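UDP-4-amino-4,6-dideoxy-N-acetyl-beta-L-altrosamine transaminase (Helicobacter pylori, PDB 2FN6) catalyses the pyridoxal phosphate-dependent amino transfer between glutamate and a UDP-linked 4-keto sugar, the second step in making pseudaminic acid for flagellin modification. Local coordinates at residues His180-Ile185 against Ser282-Pro287; Gln251-Ala256 against Leu347-Asn352; Ala257-Arg262 against Leu353-Val358. One frame throughout, in Å; residues are numbered along the deposited sequence.

Contact 1. Residues His180-Ile185 against Ser282-Pro287; sequences HAIKPI and SNHLYP
The backbones of Pro-184 and His-284 come closest, 5.9 Å between their CA atoms, just after the type I turn His-180 to Lys-183 and on the irregular chain leading into strand 286-290. The imidazole of His-284 has the largest share of the contact. With CG anti to the backbone N (chi1 178°), its ring is carried over to the turn, and Lys-183 bends at chi2 to lay CD on one face, a CH-pi contact 4.0 Å from the ring centroid; Leu-285 CD2 lies over the opposite face. At the ring edge, close to its plane, His-284 CE1 sits 3.2 Å from Ile-182 O, a carbonyl hydrogen-bonded to Ser-7 OG. Lys-183 NZ stands 3.4 Å from His-284 NE2. Pro-184 turns its CG to Ser-282 CB at 3.9 Å. Ser-282 OG accepts the backbone N-H of His-284 at 3.2 Å, forming an ST turn; the same hydroxyl is bonded to His-157 O. Lys-183 is the residue that carries pyridoxal phosphate as its N6 adduct, so this packing borders the cofactor site, next to the substrate-binding Tyr-6 and Ser-178. The turn lies between strands 174-178 and 191-195 of the large mixed sheet, flanked by Leu-28 and Gln-30 of the second subunit, while helix 246-264 and strand 344-347 pack against the 282-287 side.

Contact 2. Residues Gln251-Ala256 against Leu347-Asn352; sequences QKREEA and LPCHAN
Arg-253 lays its aliphatic chain over the face of the peptide between His-350 and Ala-351, CG lying 3.6 Å from both His-350 C and Ala-351 N. The His-350 side chain leaves the backbone away from helix 246-264 and touches Glu-8; at the edge of its ring, in plane, is Asn-352 CB, and its ND1 accepts the backbone N-H of Asn-352 at 3.2 Å from 22° out of the ring plane. The bond spans two residues, with Ala-351 between them. Ala-351 packs beside Lys-252, CB to CB 4.1 Å, with Lys-252 CB 3.7 Å from Ala-351 O; the lysine, bent at three successive torsions, carries its amine off from the loop. The irregular connection from strand 344-347 to helix 355-370 thus runs along the side of helix 246-264, joining the edge of the three-stranded antiparallel sheet to that helix. No direct hydrogen bond joins the segments, but a water bridges them, accepting from Arg-253 NH1 and from Ala-351 N, each at 3.0 Å. A bend at chi3 (-56°) turns the guanidinium of Arg-253 off the peptide, and its NH2 bonds to Ser-282 O, with NH1 making a weak bond to Pro-184 O. The buried charged group is thereby held by backbone carbonyls and the water. Cys-349, its SG anti to the backbone N (chi1 175°), reaches to 4.1 Å from Arg-253 CB, while its backbone is hydrogen-bonded to the substrate-binding Tyr-6.

Contact 3. Residues Ala257-Arg262 against Leu353-Val358; sequences ALTYDR and LNLESV
Val-358 presses one methyl onto the middle of the Tyr-260 ring: CG1 stands 3.5 Å from the centroid, only 3° off the ring normal, a CH-pi contact nearly equidistant from all six carbons. That methyl is anti to the backbone N of Val-358 (chi1 -175°), which directs it across to the neighbouring helix. It also meets Thr-259 CG2 at 3.9 Å, so one branch of the valine serves two adjacent residues. A turn earlier, Leu-355 crosses Thr-259 at about a right angle, its CD2 lying 3.5 Å from Thr-259 OG1 and touching CG2 as well. The same methyl comes to the edge of the Arg-262 guanidinium, near its plane, with NH2 4.3 Å away; this outer end of the contact is more exposed. Thr-259 OG1 makes a weak hydrogen bond to Glu-255 O, one turn back in its own helix. Farther in, Leu-353 CD1 lies 4.3 Å from Tyr-260 OH, and this hydroxyl is bonded to Pro-348 O, tying down the far end of the ring; Tyr-286 and Phe-264 also meet the ring. Beyond these lies the start of helix 355-370. Asn-354 is its N-cap, OD1 accepting Ser-357 N at 3.0 Å, almost straight (173°), and Ser-357 OG at 2.9 Å from above the carbonyl plane. The cap closes the first turn, from which Leu-355 and Val-358 project. The arrangement is a helix-helix interface, 246-264 against the capped first turn of 355-370, consistent with the small C-terminal domain of fold type I aminotransferases.

How the contacts relate
From the N terminus, the 180-185 turn comes first, then helix 246-264 with 251-256 and 257-262, then 282-287, and last 347-352 and 353-358. Contact 1 closes a loop of 96 residues, contacts 2 and 3 loops of 90 each. None is nested: all three cross, each pair having alternating segments. Contacts 2 and 3 continue one another along helix 246-264, their centres about 7 Å apart. Arg-253 links contacts 1 and 2, and a probable hydrogen bond from Tyr-286 OH to Asp-261 OD1 (3.0 Å) joins contact 1 to contact 3. Together they tie the cofactor-lysine turn of the large sheet to the three-stranded sheet and helices 246-264 and 355-370.

Contact 1. Residues His180-Ile185 against Ser282-Pro287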
ATOM      1  N   HIS A 180      10.115  -4.534  -5.025  1.00 33.23           N
ATOM      2  CA  HIS A 180       9.263  -5.550  -5.620  1.00 34.95           C
ATOM      3  C   HIS A 180      10.062  -6.861  -5.824  1.00 37.43           C
ATOM      4  O   HIS A 180      11.269  -6.821  -6.070  1.00 35.47           O
ATOM      5  CB  HIS A 180       8.694  -5.016  -6.944  1.00 33.10           C
ATOM      6  CG  HIS A 180       7.896  -6.018  -7.713  1.00 37.84           C
ATOM      7  ND1 HIS A 180       6.566  -6.276  -7.448  1.00 41.34           N
ATOM      8  CD2 HIS A 180       8.243  -6.835  -8.734  1.00 35.79           C
ATOM      9  CE1 HIS A 180       6.133  -7.212  -8.270  1.00 35.76           C
ATOM     10  NE2 HIS A 180       7.131  -7.570  -9.058  1.00 36.46           N
ATOM     11  N   ALA A 181       9.369  -8.000  -5.709  1.00 38.43           N
ATOM     12  CA  ALA A 181       9.932  -9.363  -5.815  1.00 38.53           C
ATOM     13  C   ALA A 181      11.096  -9.581  -6.766  1.00 39.39           C
ATOM     14  O   ALA A 181      12.034 -10.302  -6.439  1.00 41.92           O
ATOM     15  CB  ALA A 181       8.825 -10.360  -6.148  1.00 39.78           C
ATOM     16  N   ILE A 182      11.038  -8.984  -7.950  1.00 38.45           N
ATOM     17  CA  ILE A 182      12.079  -9.242  -8.945  1.00 38.44           C
ATOM     18  C   ILE A 182      13.145  -8.124  -9.088  1.00 36.97           C
ATOM     19  O   ILE A 182      13.983  -8.166 -10.000  1.00 34.08           O
ATOM     20  CB  ILE A 182      11.466  -9.658 -10.317  1.00 39.55           C
ATOM     21  CG1 ILE A 182      10.335  -8.735 -10.733  1.00 38.48           C
ATOM     22  CG2 ILE A 182      10.917 -11.071 -10.244  1.00 43.78           C
ATOM     23  CD1 ILE A 182      10.721  -7.676 -11.712  1.00 45.36           C
ATOM     24  N   LYS A 183      13.105  -7.146  -8.176  1.00 35.76           N
ATOM     25  CA  LYS A 183      14.016  -6.002  -8.191  1.00 36.35           C
ATOM     26  C   LYS A 183      15.403  -6.368  -7.588  1.00 37.46           C
ATOM     27  O   LYS A 183      15.588  -7.500  -7.101  1.00 38.33           O
ATOM     28  CB  LYS A 183      13.388  -4.825  -7.444  1.00 36.80           C
ATOM     29  CG  LYS A 183      12.174  -4.203  -8.081  1.00 42.30           C
ATOM     30  CD  LYS A 183      12.432  -3.512  -9.418  1.00 46.39           C
ATOM     31  CE  LYS A 183      11.083  -3.187 -10.073  1.00 51.56           C
ATOM     32  NZ  LYS A 183      11.176  -2.689 -11.466  1.00 53.77           N
ATOM     33  N   PRO A 184      16.395  -5.437  -7.652  1.00 35.03           N
ATOM     34  CA  PRO A 184      17.737  -5.761  -7.134  1.00 34.35           C
ATOM     35  C   PRO A 184      17.805  -6.378  -5.730  1.00 34.13           C
ATOM     36  O   PRO A 184      18.537  -7.339  -5.554  1.00 34.89           O
ATOM     37  CB  PRO A 184      18.485  -4.435  -7.253  1.00 32.57           C
ATOM     38  CG  PRO A 184      17.895  -3.864  -8.483  1.00 33.84           C
ATOM     39  CD  PRO A 184      16.401  -4.103  -8.273  1.00 32.41           C
ATOM     40  N   ILE A 185      17.068  -5.836  -4.759  1.00 35.81           N
ATOM     41  CA  ILE A 185      16.779  -6.545  -3.503  1.00 35.62           C
ATOM     42  C   ILE A 185      15.259  -6.535  -3.327  1.00 37.39           C
ATOM     43  O   ILE A 185      14.587  -5.711  -3.946  1.00 38.95           O
ATOM     44  CB  ILE A 185      17.476  -5.915  -2.281  1.00 36.77           C
ATOM     45  CG1 ILE A 185      17.067  -4.461  -2.097  1.00 39.21           C
ATOM     46  CG2 ILE A 185      18.982  -6.032  -2.401  1.00 38.47           C
ATOM     47  CD1 ILE A 185      17.124  -4.029  -0.653  1.00 41.24           C
ATOM     48  N   SER A 282      23.081  -1.546 -11.238  1.00 43.02           N
ATOM     49  CA  SER A 282      22.290  -2.580 -10.549  1.00 41.61           C
ATOM     50  C   SER A 282      22.104  -3.846 -11.383  1.00 39.44           C
ATOM     51  O   SER A 282      21.968  -4.932 -10.821  1.00 40.35           O
ATOM     52  CB  SER A 282      20.914  -2.037 -10.190  1.00 42.07           C
ATOM     53  OG  SER A 282      20.080  -2.051 -11.333  1.00 36.10           O
ATOM     54  N   ASN A 283      22.111  -3.698 -12.712  1.00 37.86           N
ATOM     55  CA  ASN A 283      21.841  -4.795 -13.655  1.00 38.42           C
ATOM     56  C   ASN A 283      20.479  -5.451 -13.419  1.00 37.00           C
ATOM     57  O   ASN A 283      20.340  -6.662 -13.520  1.00 35.67           O
ATOM     58  CB  ASN A 283      22.952  -5.856 -13.622  1.00 39.73           C
ATOM     59  CG  ASN A 283      24.249  -5.368 -14.247  1.00 44.51           C
ATOM     60  OD1 ASN A 283      25.326  -5.545 -13.673  1.00 48.78           O
ATOM     61  ND2 ASN A 283      24.153  -4.736 -15.413  1.00 40.64           N
ATOM     62  N   HIS A 284      19.488  -4.642 -13.066  1.00 36.47           N
ATOM     63  CA  HIS A 284      18.125  -5.116 -12.972  1.00 36.99           C
ATOM     64  C   HIS A 284      17.662  -5.828 -14.257  1.00 35.09           C
ATOM     65  O   HIS A 284      17.149  -6.932 -14.179  1.00 34.58           O
ATOM     66  CB  HIS A 284      17.164  -3.983 -12.626  1.00 38.74           C
ATOM     67  CG  HIS A 284      15.738  -4.428 -12.575  1.00 43.43           C
ATOM     68  ND1 HIS A 284      15.357  -5.612 -11.983  1.00 44.39           N
ATOM     69  CD2 HIS A 284      14.608  -3.873 -13.068  1.00 46.17           C
ATOM     70  CE1 HIS A 284      14.050  -5.757 -12.095  1.00 46.54           C
ATOM     71  NE2 HIS A 284      13.571  -4.717 -12.753  1.00 47.52           N
ATOM     72  N   LEU A 285      17.850  -5.198 -15.421  1.00 33.82           N
ATOM     73  CA  LEU A 285      17.545  -5.824 -16.720  1.00 32.96           C
ATOM     74  C   LEU A 285      18.822  -6.056 -17.501  1.00 32.95           C
ATOM     75  O   LEU A 285      19.805  -5.370 -17.271  1.00 33.10           O
ATOM     76  CB  LEU A 285      16.623  -4.942 -17.587  1.00 30.05           C
ATOM     77  CG  LEU A 285      15.286  -4.425 -17.074  1.00 29.42           C
ATOM     78  CD1 LEU A 285      14.612  -3.510 -18.126  1.00 27.20           C
ATOM     79  CD2 LEU A 285      14.343  -5.560 -16.648  1.00 29.69           C
ATOM     80  N   TYR A 286      18.796  -7.009 -18.431  1.00 35.32           N
ATOM     81  CA  TYR A 286      19.862  -7.153 -19.433  1.00 36.89           C
ATOM     82  C   TYR A 286      19.252  -6.968 -20.821  1.00 39.40           C
ATOM     83  O   TYR A 286      18.792  -7.932 -21.433  1.00 40.33           O
ATOM     84  CB  TYR A 286      20.534  -8.518 -19.341  1.00 38.45           C
ATOM     85  CG  TYR A 286      21.635  -8.676 -20.354  1.00 39.32           C
ATOM     86  CD1 TYR A 286      22.964  -8.462 -20.002  1.00 38.34           C
ATOM     87  CD2 TYR A 286      21.347  -9.007 -21.681  1.00 39.19           C
ATOM     88  CE1 TYR A 286      23.978  -8.583 -20.940  1.00 42.16           C
ATOM     89  CE2 TYR A 286      22.355  -9.123 -22.628  1.00 39.35           C
ATOM     90  CZ  TYR A 286      23.663  -8.906 -22.250  1.00 40.93           C
ATOM     91  OH  TYR A 286      24.662  -9.028 -23.182  1.00 44.56           O
ATOM     92  N   PRO A 287      19.203  -5.723 -21.312  1.00 41.96           N
ATOM     93  CA  PRO A 287      18.538  -5.470 -22.602  1.00 43.07           C
ATOM     94  C   PRO A 287      19.379  -5.772 -23.850  1.00 44.77           C
ATOM     95  O   PRO A 287      20.598  -5.592 -23.852  1.00 45.80           O
ATOM     96  CB  PRO A 287      18.205  -3.974 -22.539  1.00 41.48           C
ATOM     97  CG  PRO A 287      18.589  -3.525 -21.112  1.00 44.54           C
ATOM     98  CD  PRO A 287      19.677  -4.474 -20.701  1.00 41.38           C
TER

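Contact 2. Residues Gln251-Ala256 against Leu347-Asn352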
ATOM      1  N   GLN A 251      26.733  -8.195  -7.966  1.00 40.48           N
ATOM      2  CA  GLN A 251      27.889  -8.753  -8.634  1.00 39.70           C
ATOM      3  C   GLN A 251      27.556 -10.066  -9.335  1.00 38.95           C
ATOM      4  O   GLN A 251      28.072 -10.334 -10.420  1.00 42.32           O
ATOM      5  CB  GLN A 251      29.075  -8.891  -7.665  1.00 41.58           C
ATOM      6  CG  GLN A 251      30.357  -9.479  -8.288  1.00 40.41           C
ATOM      7  CD  GLN A 251      30.895  -8.678  -9.467  1.00 44.00           C
ATOM      8  OE1 GLN A 251      30.675  -7.465  -9.584  1.00 42.32           O
ATOM      9  NE2 GLN A 251      31.628  -9.362 -10.348  1.00 46.95           N
ATOM     10  N   LYS A 252      26.673 -10.872  -8.754  1.00 38.13           N
ATOM     11  CA  LYS A 252      26.231 -12.085  -9.445  1.00 38.32           C
ATOM     12  C   LYS A 252      25.518 -11.780 -10.768  1.00 39.56           C
ATOM     13  O   LYS A 252      25.643 -12.537 -11.743  1.00 41.44           O
ATOM     14  CB  LYS A 252      25.376 -12.967  -8.547  1.00 38.61           C
ATOM     15  CG  LYS A 252      26.133 -13.567  -7.364  1.00 43.25           C
ATOM     16  CD  LYS A 252      27.488 -14.152  -7.791  1.00 51.02           C
ATOM     17  CE  LYS A 252      27.418 -15.640  -8.039  1.00 58.02           C
ATOM     18  NZ  LYS A 252      27.645 -16.381  -6.764  1.00 63.44           N
ATOM     19  N   ARG A 253      24.811 -10.654 -10.812  1.00 37.85           N
ATOM     20  CA  ARG A 253      24.126 -10.233 -12.030  1.00 39.25           C
ATOM     21  C   ARG A 253      25.098  -9.647 -13.052  1.00 40.68           C
ATOM     22  O   ARG A 253      24.972  -9.903 -14.260  1.00 39.66           O
ATOM     23  CB  ARG A 253      23.001  -9.245 -11.716  1.00 38.18           C
ATOM     24  CG  ARG A 253      21.832  -9.851 -10.980  1.00 34.48           C
ATOM     25  CD  ARG A 253      20.643  -8.891 -10.928  1.00 38.25           C
ATOM     26  NE  ARG A 253      21.013  -7.618 -10.322  1.00 40.34           N
ATOM     27  CZ  ARG A 253      20.932  -7.336  -9.024  1.00 42.97           C
ATOM     28  NH1 ARG A 253      20.464  -8.229  -8.160  1.00 41.52           N
ATOM     29  NH2 ARG A 253      21.315  -6.140  -8.587  1.00 43.82           N
ATOM     30  N   GLU A 254      26.067  -8.869 -12.564  1.00 43.40           N
ATOM     31  CA  GLU A 254      27.146  -8.325 -13.396  1.00 43.20           C
ATOM     32  C   GLU A 254      27.938  -9.473 -14.015  1.00 43.84           C
ATOM     33  O   GLU A 254      28.365  -9.394 -15.164  1.00 43.69           O
ATOM     34  CB  GLU A 254      28.044  -7.409 -12.555  1.00 44.08           C
ATOM     35  CG  GLU A 254      29.383  -6.986 -13.194  1.00 48.70           C
ATOM     36  CD  GLU A 254      29.232  -6.057 -14.391  1.00 53.60           C
ATOM     37  OE1 GLU A 254      28.140  -5.477 -14.572  1.00 56.15           O
ATOM     38  OE2 GLU A 254      30.216  -5.900 -15.149  1.00 54.22           O
ATOM     39  N   GLU A 255      28.117 -10.552 -13.262  1.00 45.35           N
ATOM     40  CA  GLU A 255      28.766 -11.744 -13.812  1.00 49.18           C
ATOM     41  C   GLU A 255      27.931 -12.384 -14.930  1.00 47.42           C
ATOM     42  O   GLU A 255      28.472 -12.739 -15.988  1.00 48.77           O
ATOM     43  CB  GLU A 255      29.061 -12.764 -12.711  1.00 50.63           C
ATOM     44  CG  GLU A 255      30.238 -12.395 -11.816  1.00 53.00           C
ATOM     45  CD  GLU A 255      30.417 -13.353 -10.637  1.00 56.97           C
ATOM     46  OE1 GLU A 255      31.207 -13.017  -9.716  1.00 64.59           O
ATOM     47  OE2 GLU A 255      29.768 -14.432 -10.620  1.00 64.69           O
ATOM     48  N   ALA A 256      26.617 -12.514 -14.713  1.00 43.19           N
ATOM     49  CA  ALA A 256      25.739 -12.993 -15.777  1.00 39.95           C
ATOM     50  C   ALA A 256      25.859 -12.095 -17.006  1.00 40.08           C
ATOM     51  O   ALA A 256      26.020 -12.598 -18.113  1.00 40.15           O
ATOM     52  CB  ALA A 256      24.295 -13.109 -15.318  1.00 35.69           C
ATOM     53  N   LEU A 347      16.407 -10.103 -21.537  1.00 38.97           N
ATOM     54  CA  LEU A 347      16.746 -11.503 -21.310  1.00 40.42           C
ATOM     55  C   LEU A 347      16.857 -11.823 -19.816  1.00 43.33           C
ATOM     56  O   LEU A 347      17.053 -10.928 -18.999  1.00 43.53           O
ATOM     57  CB  LEU A 347      18.085 -11.829 -21.967  1.00 39.82           C
ATOM     58  CG  LEU A 347      18.191 -11.687 -23.473  1.00 39.06           C
ATOM     59  CD1 LEU A 347      19.597 -12.038 -23.894  1.00 34.30           C
ATOM     60  CD2 LEU A 347      17.159 -12.564 -24.162  1.00 38.17           C
ATOM     61  N   PRO A 348      16.777 -13.115 -19.458  1.00 44.83           N
ATOM     62  CA  PRO A 348      16.851 -13.481 -18.050  1.00 44.32           C
ATOM     63  C   PRO A 348      18.140 -12.983 -17.418  1.00 44.43           C
ATOM     64  O   PRO A 348      19.227 -13.253 -17.932  1.00 46.04           O
ATOM     65  CB  PRO A 348      16.840 -15.011 -18.085  1.00 43.64           C
ATOM     66  CG  PRO A 348      16.182 -15.352 -19.385  1.00 45.04           C
ATOM     67  CD  PRO A 348      16.636 -14.294 -20.330  1.00 44.00           C
ATOM     68  N   CYS A 349      18.007 -12.251 -16.317  1.00 44.84           N
ATOM     69  CA  CYS A 349      19.144 -11.744 -15.570  1.00 42.80           C
ATOM     70  C   CYS A 349      18.771 -11.578 -14.090  1.00 42.58           C
ATOM     71  O   CYS A 349      17.951 -10.729 -13.725  1.00 42.95           O
ATOM     72  CB  CYS A 349      19.599 -10.420 -16.172  1.00 45.24           C
ATOM     73  SG  CYS A 349      20.917  -9.608 -15.256  1.00 50.93           S
ATOM     74  N   HIS A 350      19.341 -12.425 -13.245  1.00 41.61           N
ATOM     75  CA  HIS A 350      19.123 -12.338 -11.800  1.00 43.10           C
ATOM     76  C   HIS A 350      20.256 -13.052 -11.086  1.00 42.88           C
ATOM     77  O   HIS A 350      21.053 -13.743 -11.719  1.00 42.70           O
ATOM     78  CB  HIS A 350      17.746 -12.885 -11.378  1.00 42.46           C
ATOM     79  CG  HIS A 350      17.477 -14.289 -11.826  1.00 47.12           C
ATOM     80  ND1 HIS A 350      17.911 -15.394 -11.125  1.00 42.73           N
ATOM     81  CD2 HIS A 350      16.799 -14.767 -12.901  1.00 48.51           C
ATOM     82  CE1 HIS A 350      17.514 -16.490 -11.749  1.00 45.86           C
ATOM     83  NE2 HIS A 350      16.838 -16.137 -12.828  1.00 46.59           N
ATOM     84  N   ALA A 351      20.321 -12.892  -9.771  1.00 43.42           N
ATOM     85  CA  ALA A 351      21.457 -13.384  -8.984  1.00 43.39           C
ATOM     86  C   ALA A 351      21.575 -14.916  -8.930  1.00 43.96           C
ATOM     87  O   ALA A 351      22.626 -15.452  -8.597  1.00 45.35           O
ATOM     88  CB  ALA A 351      21.392 -12.811  -7.595  1.00 42.81           C
ATOM     89  N   ASN A 352      20.496 -15.607  -9.263  1.00 44.79           N
ATOM     90  CA  ASN A 352      20.430 -17.060  -9.134  1.00 45.89           C
ATOM     91  C   ASN A 352      20.844 -17.816 -10.394  1.00 43.28           C
ATOM     92  O   ASN A 352      20.853 -19.022 -10.385  1.00 43.63           O
ATOM     93  CB  ASN A 352      19.016 -17.511  -8.724  1.00 47.29           C
ATOM     94  CG  ASN A 352      18.744 -17.395  -7.215  1.00 51.00           C
ATOM     95  OD1 ASN A 352      19.648 -17.499  -6.376  1.00 47.52           O
ATOM     96  ND2 ASN A 352      17.467 -17.197  -6.871  1.00 57.12           N
TER
HETATM   97  O   HOH W   1      18.758 -10.653  -8.615  1.00 30.01           O

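Contact 3. Residues Ala257-Arg262 against Leu353-Val358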
ATOM      1  N   ALA A 257      25.809 -10.779 -16.803  1.00 39.83           N
ATOM      2  CA  ALA A 257      25.950  -9.826 -17.905  1.00 41.57           C
ATOM      3  C   ALA A 257      27.234 -10.070 -18.710  1.00 43.63           C
ATOM      4  O   ALA A 257      27.213 -10.119 -19.939  1.00 42.97           O
ATOM      5  CB  ALA A 257      25.901  -8.392 -17.378  1.00 39.08           C
ATOM      6  N   LEU A 258      28.341 -10.254 -17.999  1.00 46.88           N
ATOM      7  CA  LEU A 258      29.648 -10.457 -18.629  1.00 48.03           C
ATOM      8  C   LEU A 258      29.767 -11.756 -19.445  1.00 46.30           C
ATOM      9  O   LEU A 258      30.404 -11.755 -20.494  1.00 45.63           O
ATOM     10  CB  LEU A 258      30.777 -10.332 -17.597  1.00 48.33           C
ATOM     11  CG  LEU A 258      31.090  -8.887 -17.178  1.00 52.58           C
ATOM     12  CD1 LEU A 258      31.758  -8.842 -15.796  1.00 52.53           C
ATOM     13  CD2 LEU A 258      31.930  -8.137 -18.239  1.00 52.28           C
ATOM     14  N   THR A 259      29.164 -12.845 -18.966  1.00 45.76           N
ATOM     15  CA  THR A 259      29.050 -14.075 -19.768  1.00 46.20           C
ATOM     16  C   THR A 259      28.262 -13.817 -21.051  1.00 47.30           C
ATOM     17  O   THR A 259      28.674 -14.247 -22.132  1.00 48.21           O
ATOM     18  CB  THR A 259      28.375 -15.237 -19.002  1.00 47.13           C
ATOM     19  OG1 THR A 259      29.115 -15.543 -17.813  1.00 46.90           O
ATOM     20  CG2 THR A 259      28.302 -16.495 -19.875  1.00 45.22           C
ATOM     21  N   TYR A 260      27.131 -13.118 -20.933  1.00 47.26           N
ATOM     22  CA  TYR A 260      26.336 -12.759 -22.097  1.00 47.03           C
ATOM     23  C   TYR A 260      27.194 -11.980 -23.089  1.00 49.19           C
ATOM     24  O   TYR A 260      27.308 -12.365 -24.246  1.00 51.96           O
ATOM     25  CB  TYR A 260      25.133 -11.912 -21.700  1.00 46.23           C
ATOM     26  CG  TYR A 260      23.901 -12.656 -21.232  1.00 46.90           C
ATOM     27  CD1 TYR A 260      23.273 -13.612 -22.039  1.00 46.13           C
ATOM     28  CD2 TYR A 260      23.322 -12.357 -20.004  1.00 46.19           C
ATOM     29  CE1 TYR A 260      22.129 -14.266 -21.612  1.00 43.50           C
ATOM     30  CE2 TYR A 260      22.179 -13.000 -19.574  1.00 47.09           C
ATOM     31  CZ  TYR A 260      21.585 -13.951 -20.379  1.00 46.38           C
ATOM     32  OH  TYR A 260      20.446 -14.575 -19.935  1.00 45.22           O
ATOM     33  N   ASP A 261      27.809 -10.895 -22.625  1.00 50.18           N
ATOM     34  CA  ASP A 261      28.629 -10.032 -23.478  1.00 51.25           C
ATOM     35  C   ASP A 261      29.610 -10.846 -24.292  1.00 51.05           C
ATOM     36  O   ASP A 261      29.658 -10.738 -25.510  1.00 50.32           O
ATOM     37  CB  ASP A 261      29.399  -9.022 -22.630  1.00 51.01           C
ATOM     38  CG  ASP A 261      28.503  -7.975 -22.011  1.00 54.07           C
ATOM     39  OD1 ASP A 261      27.324  -7.854 -22.429  1.00 56.48           O
ATOM     40  OD2 ASP A 261      28.991  -7.257 -21.112  1.00 52.24           O
ATOM     41  N   ARG A 262      30.384 -11.664 -23.587  1.00 51.39           N
ATOM     42  CA  ARG A 262      31.402 -12.517 -24.168  1.00 52.00           C
ATOM     43  C   ARG A 262      30.853 -13.278 -25.374  1.00 52.44           C
ATOM     44  O   ARG A 262      31.364 -13.131 -26.482  1.00 52.66           O
ATOM     45  CB  ARG A 262      31.901 -13.485 -23.095  1.00 53.13           C
ATOM     46  CG  ARG A 262      33.284 -14.039 -23.309  1.00 58.16           C
ATOM     47  CD  ARG A 262      33.655 -14.983 -22.164  1.00 63.66           C
ATOM     48  NE  ARG A 262      32.905 -16.242 -22.198  1.00 66.34           N
ATOM     49  CZ  ARG A 262      32.126 -16.697 -21.215  1.00 68.59           C
ATOM     50  NH1 ARG A 262      31.977 -16.001 -20.086  1.00 71.67           N
ATOM     51  NH2 ARG A 262      31.501 -17.866 -21.351  1.00 64.37           N
ATOM     52  N   LEU A 353      21.172 -17.109 -11.467  1.00 43.72           N
ATOM     53  CA  LEU A 353      21.553 -17.749 -12.722  1.00 44.85           C
ATOM     54  C   LEU A 353      23.020 -18.108 -12.738  1.00 48.08           C
ATOM     55  O   LEU A 353      23.864 -17.209 -12.726  1.00 50.04           O
ATOM     56  CB  LEU A 353      21.331 -16.812 -13.893  1.00 41.96           C
ATOM     57  CG  LEU A 353      19.989 -16.585 -14.554  1.00 44.34           C
ATOM     58  CD1 LEU A 353      20.256 -15.654 -15.751  1.00 43.14           C
ATOM     59  CD2 LEU A 353      19.313 -17.880 -14.991  1.00 39.56           C
ATOM     60  N   ASN A 354      23.336 -19.400 -12.815  1.00 48.38           N
ATOM     61  CA  ASN A 354      24.738 -19.800 -12.913  1.00 49.74           C
ATOM     62  C   ASN A 354      25.274 -19.723 -14.337  1.00 50.31           C
ATOM     63  O   ASN A 354      24.500 -19.504 -15.283  1.00 49.77           O
ATOM     64  CB  ASN A 354      24.955 -21.182 -12.305  1.00 49.39           C
ATOM     65  CG  ASN A 354      24.141 -22.259 -12.985  1.00 50.69           C
ATOM     66  OD1 ASN A 354      23.823 -22.178 -14.179  1.00 48.50           O
ATOM     67  ND2 ASN A 354      23.812 -23.293 -12.224  1.00 49.89           N
ATOM     68  N   LEU A 355      26.595 -19.892 -14.478  1.00 51.63           N
ATOM     69  CA  LEU A 355      27.302 -19.852 -15.781  1.00 51.28           C
ATOM     70  C   LEU A 355      26.656 -20.756 -16.837  1.00 50.67           C
ATOM     71  O   LEU A 355      26.442 -20.344 -17.978  1.00 50.95           O
ATOM     72  CB  LEU A 355      28.762 -20.286 -15.602  1.00 52.88           C
ATOM     73  CG  LEU A 355      29.944 -19.711 -16.407  1.00 56.15           C
ATOM     74  CD1 LEU A 355      30.966 -20.808 -16.714  1.00 56.27           C
ATOM     75  CD2 LEU A 355      29.545 -19.027 -17.688  1.00 55.62           C
ATOM     76  N   GLU A 356      26.357 -21.990 -16.453  1.00 51.95           N
ATOM     77  CA  GLU A 356      25.789 -22.955 -17.384  1.00 54.31           C
ATOM     78  C   GLU A 356      24.485 -22.437 -17.989  1.00 52.21           C
ATOM     79  O   GLU A 356      24.334 -22.395 -19.211  1.00 51.54           O
ATOM     80  CB  GLU A 356      25.571 -24.295 -16.692  1.00 57.59           C
ATOM     81  CG  GLU A 356      25.013 -25.379 -17.610  1.00 67.70           C
ATOM     82  CD  GLU A 356      24.596 -26.623 -16.845  1.00 73.99           C
ATOM     83  OE1 GLU A 356      23.379 -26.775 -16.580  1.00 74.65           O
ATOM     84  OE2 GLU A 356      25.491 -27.432 -16.496  1.00 76.04           O
ATOM     85  N   SER A 357      23.556 -22.021 -17.136  1.00 50.10           N
ATOM     86  CA  SER A 357      22.291 -21.484 -17.620  1.00 48.51           C
ATOM     87  C   SER A 357      22.480 -20.284 -18.554  1.00 46.63           C
ATOM     88  O   SER A 357      21.823 -20.203 -19.588  1.00 46.92           O
ATOM     89  CB  SER A 357      21.368 -21.135 -16.460  1.00 48.81           C
ATOM     90  OG  SER A 357      21.261 -22.229 -15.570  1.00 53.60           O
ATOM     91  N   VAL A 358      23.382 -19.368 -18.210  1.00 45.82           N
ATOM     92  CA  VAL A 358      23.588 -18.184 -19.054  1.00 45.45           C
ATOM     93  C   VAL A 358      24.155 -18.606 -20.389  1.00 45.89           C
ATOM     94  O   VAL A 358      23.696 -18.128 -21.428  1.00 47.55           O
ATOM     95  CB  VAL A 358      24.484 -17.082 -18.411  1.00 44.65           C
ATOM     96  CG1 VAL A 358      24.528 -15.868 -19.306  1.00 41.37           C
ATOM     97  CG2 VAL A 358      23.954 -16.668 -17.054  1.00 44.76           C
TER